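Long-range contact in methyltransferase type 12 (Clostridium thermocellum, PDB 3JWG), which probably methylates the 2'-hydroxyl of the 3'-terminal nucleotide of small RNAs with S-adenosyl-L-methionine and magnesium, this chain being its C-terminal methyltransferase domain: residues Glu124-Gln134 against Trp174-Tyr184. Residues are numbered along the deposited sequence; the frame is centred on the assembly and turned at random.
Sequences EKVLFEFTRPQ and WAVKVAEKYGY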
ATOM      1  N   GLU A 124      11.821   4.327   0.762  1.00 14.74           N
ATOM      2  CA  GLU A 124      12.189   3.561  -0.428  1.00 16.00           C
ATOM      3  C   GLU A 124      13.178   2.455  -0.060  1.00 17.25           C
ATOM      4  O   GLU A 124      13.052   1.318  -0.517  1.00 17.20           O
ATOM      5  CB  GLU A 124      12.836   4.472  -1.478  1.00 18.77           C
ATOM      6  CG  GLU A 124      11.922   5.545  -2.051  1.00 20.22           C
ATOM      7  CD  GLU A 124      12.656   6.484  -2.996  1.00 21.61           C
ATOM      8  OE1 GLU A 124      13.898   6.394  -3.090  1.00 22.05           O
ATOM      9  OE2 GLU A 124      11.988   7.314  -3.644  1.00 22.99           O
ATOM     10  N   LYS A 125      14.177   2.800   0.749  1.00 20.73           N
ATOM     11  CA  LYS A 125      15.171   1.819   1.177  1.00 23.43           C
ATOM     12  C   LYS A 125      14.477   0.731   1.983  1.00 24.00           C
ATOM     13  O   LYS A 125      14.668  -0.463   1.737  1.00 26.30           O
ATOM     14  CB  LYS A 125      16.247   2.469   2.049  1.00 26.57           C
ATOM     15  CG  LYS A 125      17.194   3.402   1.323  1.00 34.49           C
ATOM     16  CD  LYS A 125      18.290   3.874   2.269  1.00 38.70           C
ATOM     17  CE  LYS A 125      19.256   4.836   1.595  1.00 41.75           C
ATOM     18  NZ  LYS A 125      20.299   5.308   2.562  1.00 44.56           N
ATOM     19  N   VAL A 126      13.672   1.150   2.954  1.00 22.65           N
ATOM     20  CA  VAL A 126      12.945   0.203   3.795  1.00 22.93           C
ATOM     21  C   VAL A 126      12.104  -0.757   2.952  1.00 22.26           C
ATOM     22  O   VAL A 126      12.054  -1.968   3.210  1.00 21.83           O
ATOM     23  CB  VAL A 126      11.995   0.936   4.776  1.00 23.36           C
ATOM     24  CG1 VAL A 126      11.124  -0.081   5.516  1.00 25.82           C
ATOM     25  CG2 VAL A 126      12.801   1.760   5.768  1.00 25.19           C
ATOM     26  N   LEU A 127      11.452  -0.209   1.938  1.00 19.37           N
ATOM     27  CA  LEU A 127      10.587  -0.996   1.078  1.00 19.67           C
ATOM     28  C   LEU A 127      11.289  -1.921   0.089  1.00 19.60           C
ATOM     29  O   LEU A 127      11.051  -3.132   0.087  1.00 20.31           O
ATOM     30  CB  LEU A 127       9.641  -0.058   0.317  1.00 19.61           C
ATOM     31  CG  LEU A 127       8.626  -0.661  -0.659  1.00 21.72           C
ATOM     32  CD1 LEU A 127       7.846  -1.788  -0.001  1.00 19.80           C
ATOM     33  CD2 LEU A 127       7.684   0.438  -1.127  1.00 22.08           C
ATOM     34  N   PHE A 128      12.155  -1.358  -0.743  1.00 17.81           N
ATOM     35  CA  PHE A 128      12.836  -2.138  -1.769  1.00 19.00           C
ATOM     36  C   PHE A 128      14.164  -2.788  -1.392  1.00 20.99           C
ATOM     37  O   PHE A 128      14.634  -3.679  -2.097  1.00 20.53           O
ATOM     38  CB  PHE A 128      13.028  -1.270  -3.016  1.00 18.72           C
ATOM     39  CG  PHE A 128      11.736  -0.741  -3.588  1.00 19.51           C
ATOM     40  CD1 PHE A 128      10.830  -1.601  -4.202  1.00 19.55           C
ATOM     41  CD2 PHE A 128      11.419   0.613  -3.490  1.00 17.30           C
ATOM     42  CE1 PHE A 128       9.620  -1.120  -4.710  1.00 19.90           C
ATOM     43  CE2 PHE A 128      10.215   1.105  -3.992  1.00 19.25           C
ATOM     44  CZ  PHE A 128       9.312   0.237  -4.603  1.00 18.76           C
ATOM     45  N   GLU A 129      14.767  -2.359  -0.289  1.00 23.28           N
ATOM     46  CA  GLU A 129      16.036  -2.949   0.125  1.00 27.58           C
ATOM     47  C   GLU A 129      15.882  -3.797   1.385  1.00 27.55           C
ATOM     48  O   GLU A 129      16.364  -4.924   1.435  1.00 29.63           O
ATOM     49  CB  GLU A 129      17.087  -1.862   0.355  1.00 28.43           C
ATOM     50  CG  GLU A 129      18.499  -2.397   0.532  1.00 33.19           C
ATOM     51  CD  GLU A 129      19.500  -1.304   0.850  1.00 36.97           C
ATOM     52  OE1 GLU A 129      19.650  -0.368   0.035  1.00 36.82           O
ATOM     53  OE2 GLU A 129      20.138  -1.385   1.922  1.00 40.61           O
ATOM     54  N   PHE A 130      15.206  -3.256   2.394  1.00 27.77           N
ATOM     55  CA  PHE A 130      15.000  -3.971   3.652  1.00 29.12           C
ATOM     56  C   PHE A 130      13.927  -5.059   3.526  1.00 28.32           C
ATOM     57  O   PHE A 130      14.199  -6.244   3.718  1.00 31.15           O
ATOM     58  CB  PHE A 130      14.597  -2.990   4.760  1.00 31.15           C
ATOM     59  CG  PHE A 130      15.627  -1.920   5.043  1.00 34.42           C
ATOM     60  CD1 PHE A 130      15.314  -0.848   5.875  1.00 35.04           C
ATOM     61  CD2 PHE A 130      16.910  -1.993   4.500  1.00 36.34           C
ATOM     62  CE1 PHE A 130      16.260   0.137   6.167  1.00 35.69           C
ATOM     63  CE2 PHE A 130      17.866  -1.009   4.788  1.00 37.45           C
ATOM     64  CZ  PHE A 130      17.537   0.055   5.622  1.00 35.96           C
ATOM     65  N   THR A 131      12.708  -4.657   3.193  1.00 23.47           N
ATOM     66  CA  THR A 131      11.612  -5.605   3.056  1.00 21.07           C
ATOM     67  C   THR A 131      11.847  -6.458   1.805  1.00 20.60           C
ATOM     68  O   THR A 131      11.786  -7.686   1.856  1.00 16.83           O
ATOM     69  CB  THR A 131      10.286  -4.840   2.980  1.00 21.66           C
ATOM     70  OG1 THR A 131      10.273  -3.856   4.021  1.00 22.73           O
ATOM     71  CG2 THR A 131       9.104  -5.772   3.181  1.00 21.21           C
ATOM     72  N   ARG A 132      12.122  -5.787   0.692  1.00 18.50           N
ATOM     73  CA  ARG A 132      12.425  -6.443  -0.579  1.00 19.17           C
ATOM     74  C   ARG A 132      11.625  -7.710  -0.897  1.00 18.27           C
ATOM     75  O   ARG A 132      12.202  -8.786  -1.077  1.00 18.35           O
ATOM     76  CB  ARG A 132      13.931  -6.754  -0.612  1.00 19.52           C
ATOM     77  CG  ARG A 132      14.524  -7.012  -1.986  1.00 19.86           C
ATOM     78  CD  ARG A 132      16.055  -7.031  -1.908  1.00 24.32           C
ATOM     79  NE  ARG A 132      16.679  -7.179  -3.222  1.00 20.64           N
ATOM     80  CZ  ARG A 132      16.753  -6.219  -4.142  1.00 25.03           C
ATOM     81  NH1 ARG A 132      16.247  -5.011  -3.907  1.00 24.06           N
ATOM     82  NH2 ARG A 132      17.320  -6.475  -5.315  1.00 22.70           N
ATOM     83  N   PRO A 133      10.287  -7.601  -0.987  1.00 16.96           N
ATOM     84  CA  PRO A 133       9.458  -8.773  -1.294  1.00 16.67           C
ATOM     85  C   PRO A 133       9.425  -9.035  -2.804  1.00 16.64           C
ATOM     86  O   PRO A 133       9.819  -8.180  -3.598  1.00 16.61           O
ATOM     87  CB  PRO A 133       8.090  -8.378  -0.738  1.00 14.98           C
ATOM     88  CG  PRO A 133       8.043  -6.897  -1.066  1.00 16.44           C
ATOM     89  CD  PRO A 133       9.446  -6.422  -0.689  1.00 16.33           C
ATOM     90  N   GLN A 134       8.957 -10.217  -3.197  1.00 16.40           N
ATOM     91  CA  GLN A 134       8.884 -10.562  -4.612  1.00 16.03           C
ATOM     92  C   GLN A 134       7.992  -9.567  -5.359  1.00 14.91           C
ATOM     93  O   GLN A 134       8.264  -9.217  -6.507  1.00 16.73           O
ATOM     94  CB  GLN A 134       8.336 -11.977  -4.784  1.00 16.99           C
ATOM     95  CG  GLN A 134       8.084 -12.352  -6.234  1.00 21.63           C
ATOM     96  CD  GLN A 134       9.354 -12.396  -7.063  1.00 23.75           C
ATOM     97  OE1 GLN A 134       9.313 -12.229  -8.282  1.00 30.39           O
ATOM     98  NE2 GLN A 134      10.485 -12.638  -6.411  1.00 23.46           N
ATOM     99  N   TRP A 174       8.964   8.403 -10.923  1.00 20.56           N
ATOM    100  CA  TRP A 174       9.444   7.948  -9.623  1.00 17.79           C
ATOM    101  C   TRP A 174       9.543   6.425  -9.592  1.00 16.73           C
ATOM    102  O   TRP A 174      10.556   5.867  -9.176  1.00 18.25           O
ATOM    103  CB  TRP A 174       8.487   8.399  -8.518  1.00 17.55           C
ATOM    104  CG  TRP A 174       8.793   7.775  -7.192  1.00 17.09           C
ATOM    105  CD1 TRP A 174       9.762   8.157  -6.305  1.00 18.30           C
ATOM    106  CD2 TRP A 174       8.149   6.630  -6.616  1.00 18.41           C
ATOM    107  NE1 TRP A 174       9.761   7.324  -5.213  1.00 18.95           N
ATOM    108  CE2 TRP A 174       8.781   6.377  -5.377  1.00 19.18           C
ATOM    109  CE3 TRP A 174       7.098   5.793  -7.026  1.00 18.07           C
ATOM    110  CZ2 TRP A 174       8.400   5.318  -4.539  1.00 17.30           C
ATOM    111  CZ3 TRP A 174       6.717   4.736  -6.190  1.00 17.98           C
ATOM    112  CH2 TRP A 174       7.367   4.512  -4.965  1.00 18.33           C
ATOM    113  N   ALA A 175       8.480   5.758 -10.023  1.00 15.54           N
ATOM    114  CA  ALA A 175       8.448   4.299 -10.027  1.00 16.80           C
ATOM    115  C   ALA A 175       9.559   3.685 -10.879  1.00 18.43           C
ATOM    116  O   ALA A 175      10.247   2.764 -10.438  1.00 17.12           O
ATOM    117  CB  ALA A 175       7.100   3.808 -10.512  1.00 15.55           C
ATOM    118  N   VAL A 176       9.725   4.191 -12.097  1.00 19.96           N
ATOM    119  CA  VAL A 176      10.755   3.680 -12.997  1.00 21.70           C
ATOM    120  C   VAL A 176      12.152   3.825 -12.397  1.00 21.15           C
ATOM    121  O   VAL A 176      12.976   2.911 -12.500  1.00 20.54           O
ATOM    122  CB  VAL A 176      10.707   4.405 -14.372  1.00 21.90           C
ATOM    123  CG1 VAL A 176      11.926   4.028 -15.215  1.00 22.67           C
ATOM    124  CG2 VAL A 176       9.426   4.027 -15.104  1.00 21.91           C
ATOM    125  N   LYS A 177      12.419   4.965 -11.766  1.00 21.48           N
ATOM    126  CA  LYS A 177      13.723   5.197 -11.163  1.00 22.64           C
ATOM    127  C   LYS A 177      14.016   4.286  -9.979  1.00 21.48           C
ATOM    128  O   LYS A 177      15.098   3.713  -9.898  1.00 19.52           O
ATOM    129  CB  LYS A 177      13.876   6.659 -10.722  1.00 26.94           C
ATOM    130  CG  LYS A 177      14.219   7.614 -11.859  1.00 33.79           C
ATOM    131  CD  LYS A 177      14.230   9.068 -11.394  1.00 37.38           C
ATOM    132  CE  LYS A 177      14.298  10.035 -12.573  1.00 37.20           C
ATOM    133  NZ  LYS A 177      14.193  11.455 -12.118  1.00 39.25           N
ATOM    134  N   VAL A 178      13.069   4.153  -9.053  1.00 20.46           N
ATOM    135  CA  VAL A 178      13.305   3.294  -7.902  1.00 20.26           C
ATOM    136  C   VAL A 178      13.412   1.834  -8.328  1.00 20.36           C
ATOM    137  O   VAL A 178      14.225   1.079  -7.788  1.00 20.33           O
ATOM    138  CB  VAL A 178      12.194   3.444  -6.831  1.00 22.75           C
ATOM    139  CG1 VAL A 178      12.111   4.887  -6.384  1.00 21.38           C
ATOM    140  CG2 VAL A 178      10.859   2.966  -7.376  1.00 22.74           C
ATOM    141  N   ALA A 179      12.594   1.438  -9.300  1.00 20.72           N
ATOM    142  CA  ALA A 179      12.615   0.069  -9.803  1.00 21.25           C
ATOM    143  C   ALA A 179      14.009  -0.229 -10.341  1.00 23.36           C
ATOM    144  O   ALA A 179      14.577  -1.294 -10.087  1.00 24.21           O
ATOM    145  CB  ALA A 179      11.585  -0.097 -10.913  1.00 20.94           C
ATOM    146  N   GLU A 180      14.550   0.722 -11.091  1.00 24.66           N
ATOM    147  CA  GLU A 180      15.878   0.577 -11.674  1.00 28.56           C
ATOM    148  C   GLU A 180      16.952   0.570 -10.588  1.00 27.58           C
ATOM    149  O   GLU A 180      17.855  -0.259 -10.608  1.00 28.57           O
ATOM    150  CB  GLU A 180      16.123   1.716 -12.673  1.00 31.76           C
ATOM    151  CG  GLU A 180      17.390   1.588 -13.500  1.00 38.62           C
ATOM    152  CD  GLU A 180      18.630   1.998 -12.735  1.00 42.60           C
ATOM    153  OE1 GLU A 180      18.690   3.163 -12.287  1.00 46.57           O
ATOM    154  OE2 GLU A 180      19.546   1.162 -12.582  1.00 46.43           O
ATOM    155  N   LYS A 181      16.831   1.482  -9.631  1.00 26.99           N
ATOM    156  CA  LYS A 181      17.791   1.594  -8.536  1.00 27.66           C
ATOM    157  C   LYS A 181      17.854   0.352  -7.646  1.00 26.48           C
ATOM    158  O   LYS A 181      18.923   0.002  -7.146  1.00 26.97           O
ATOM    159  CB  LYS A 181      17.453   2.822  -7.678  1.00 28.00           C
ATOM    160  CG  LYS A 181      18.371   3.042  -6.480  1.00 30.54           C
ATOM    161  CD  LYS A 181      17.999   4.323  -5.735  1.00 32.92           C
ATOM    162  CE  LYS A 181      18.979   4.623  -4.606  1.00 35.81           C
ATOM    163  NZ  LYS A 181      18.719   5.946  -3.954  1.00 37.58           N
ATOM    164  N   TYR A 182      16.721  -0.323  -7.467  1.00 25.98           N
ATOM    165  CA  TYR A 182      16.672  -1.499  -6.603  1.00 25.33           C
ATOM    166  C   TYR A 182      16.538  -2.872  -7.268  1.00 24.07           C
ATOM    167  O   TYR A 182      16.359  -3.879  -6.586  1.00 23.89           O
ATOM    168  CB  TYR A 182      15.562  -1.309  -5.568  1.00 24.84           C
ATOM    169  CG  TYR A 182      15.879  -0.227  -4.560  1.00 24.73           C
ATOM    170  CD1 TYR A 182      16.840  -0.431  -3.571  1.00 25.10           C
ATOM    171  CD2 TYR A 182      15.242   1.013  -4.611  1.00 24.20           C
ATOM    172  CE1 TYR A 182      17.160   0.567  -2.660  1.00 23.79           C
ATOM    173  CE2 TYR A 182      15.555   2.022  -3.703  1.00 24.14           C
ATOM    174  CZ  TYR A 182      16.514   1.791  -2.730  1.00 24.75           C
ATOM    175  OH  TYR A 182      16.821   2.779  -1.823  1.00 25.40           O
ATOM    176  N   GLY A 183      16.623  -2.926  -8.591  1.00 24.53           N
ATOM    177  CA  GLY A 183      16.537  -4.217  -9.256  1.00 22.75           C
ATOM    178  C   GLY A 183      15.151  -4.816  -9.382  1.00 23.48           C
ATOM    179  O   GLY A 183      14.976  -6.035  -9.283  1.00 22.66           O
ATOM    180  N   TYR A 184      14.161  -3.960  -9.606  1.00 21.58           N
ATOM    181  CA  TYR A 184      12.782  -4.395  -9.775  1.00 20.77           C
ATOM    182  C   TYR A 184      12.325  -3.948 -11.157  1.00 20.76           C
ATOM    183  O   TYR A 184      12.903  -3.038 -11.746  1.00 19.91           O
ATOM    184  CB  TYR A 184      11.859  -3.722  -8.746  1.00 19.65           C
ATOM    185  CG  TYR A 184      11.789  -4.373  -7.381  1.00 17.12           C
ATOM    186  CD1 TYR A 184      10.728  -5.213  -7.044  1.00 18.53           C
ATOM    187  CD2 TYR A 184      12.771  -4.136  -6.425  1.00 18.48           C
ATOM    188  CE1 TYR A 184      10.643  -5.800  -5.781  1.00 19.75           C
ATOM    189  CE2 TYR A 184      12.700  -4.719  -5.154  1.00 20.32           C
ATOM    190  CZ  TYR A 184      11.633  -5.549  -4.840  1.00 20.10           C
ATOM    191  OH  TYR A 184      11.553  -6.116  -3.587  1.00 18.15           O
TER
HETATM  192  O   HOH W   1      16.286   5.297  -2.244  1.00 30.06           O
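Y182 is a knob in the hole formed by E124, K125, F128 and E129 on helix 124-131. F128 CB stands over one face of its ring, a CH-pi contact 3.8 Å from the centroid, while E129 OE1 lies at its edge. F128's own ring runs nearly parallel to Y182's but is slid aside with little overlap, and it turns its edge to the face of Y184, the planes 67° apart. With chi1 near -59°, F128 CG lies anti to its carbonyl carbon, carrying the ring between the helices, where its CE2 meets V178 CG2 at 3.9 Å. A flat apolar side chain suits this place, touching three neighbours at once.

Helix 124-131 and helix 174-182, parts of helices 117-131 and 168-182, cross at -37° on one side of the mixed seven-stranded sheet of the Rossmann-like methyltransferase fold, with order 3-2-1-4-5-7-6. Beneath, F207 and V136 of the sheet pack against F128.

Polar groups close both ends. R132, the first residue past helix 124-131, extends its chain so that NH1 (2.9 Å) and NH2 (3.0 Å) hold Y182 O end-on, while NH1 also bonds back to F128 O at 2.8 Å. At the other end W174 NE1 donates to E124 OE2 over 2.7 Å, on the anti side and tilted out of the carboxylate plane. Tyrosine suits position 182 because its ring fills the hole while its OH, beside K125 CG, meets a water shared with E124 OE1 and K181 NZ. G183, at positive phi, ends the second helix in a Schellman motif; a CB there would press on Y182 O, so glycine fits. In strand 184-191, Y184 OH donates to P133 O at 2.7 Å, tying that strand's start to the loop before strand 135-141.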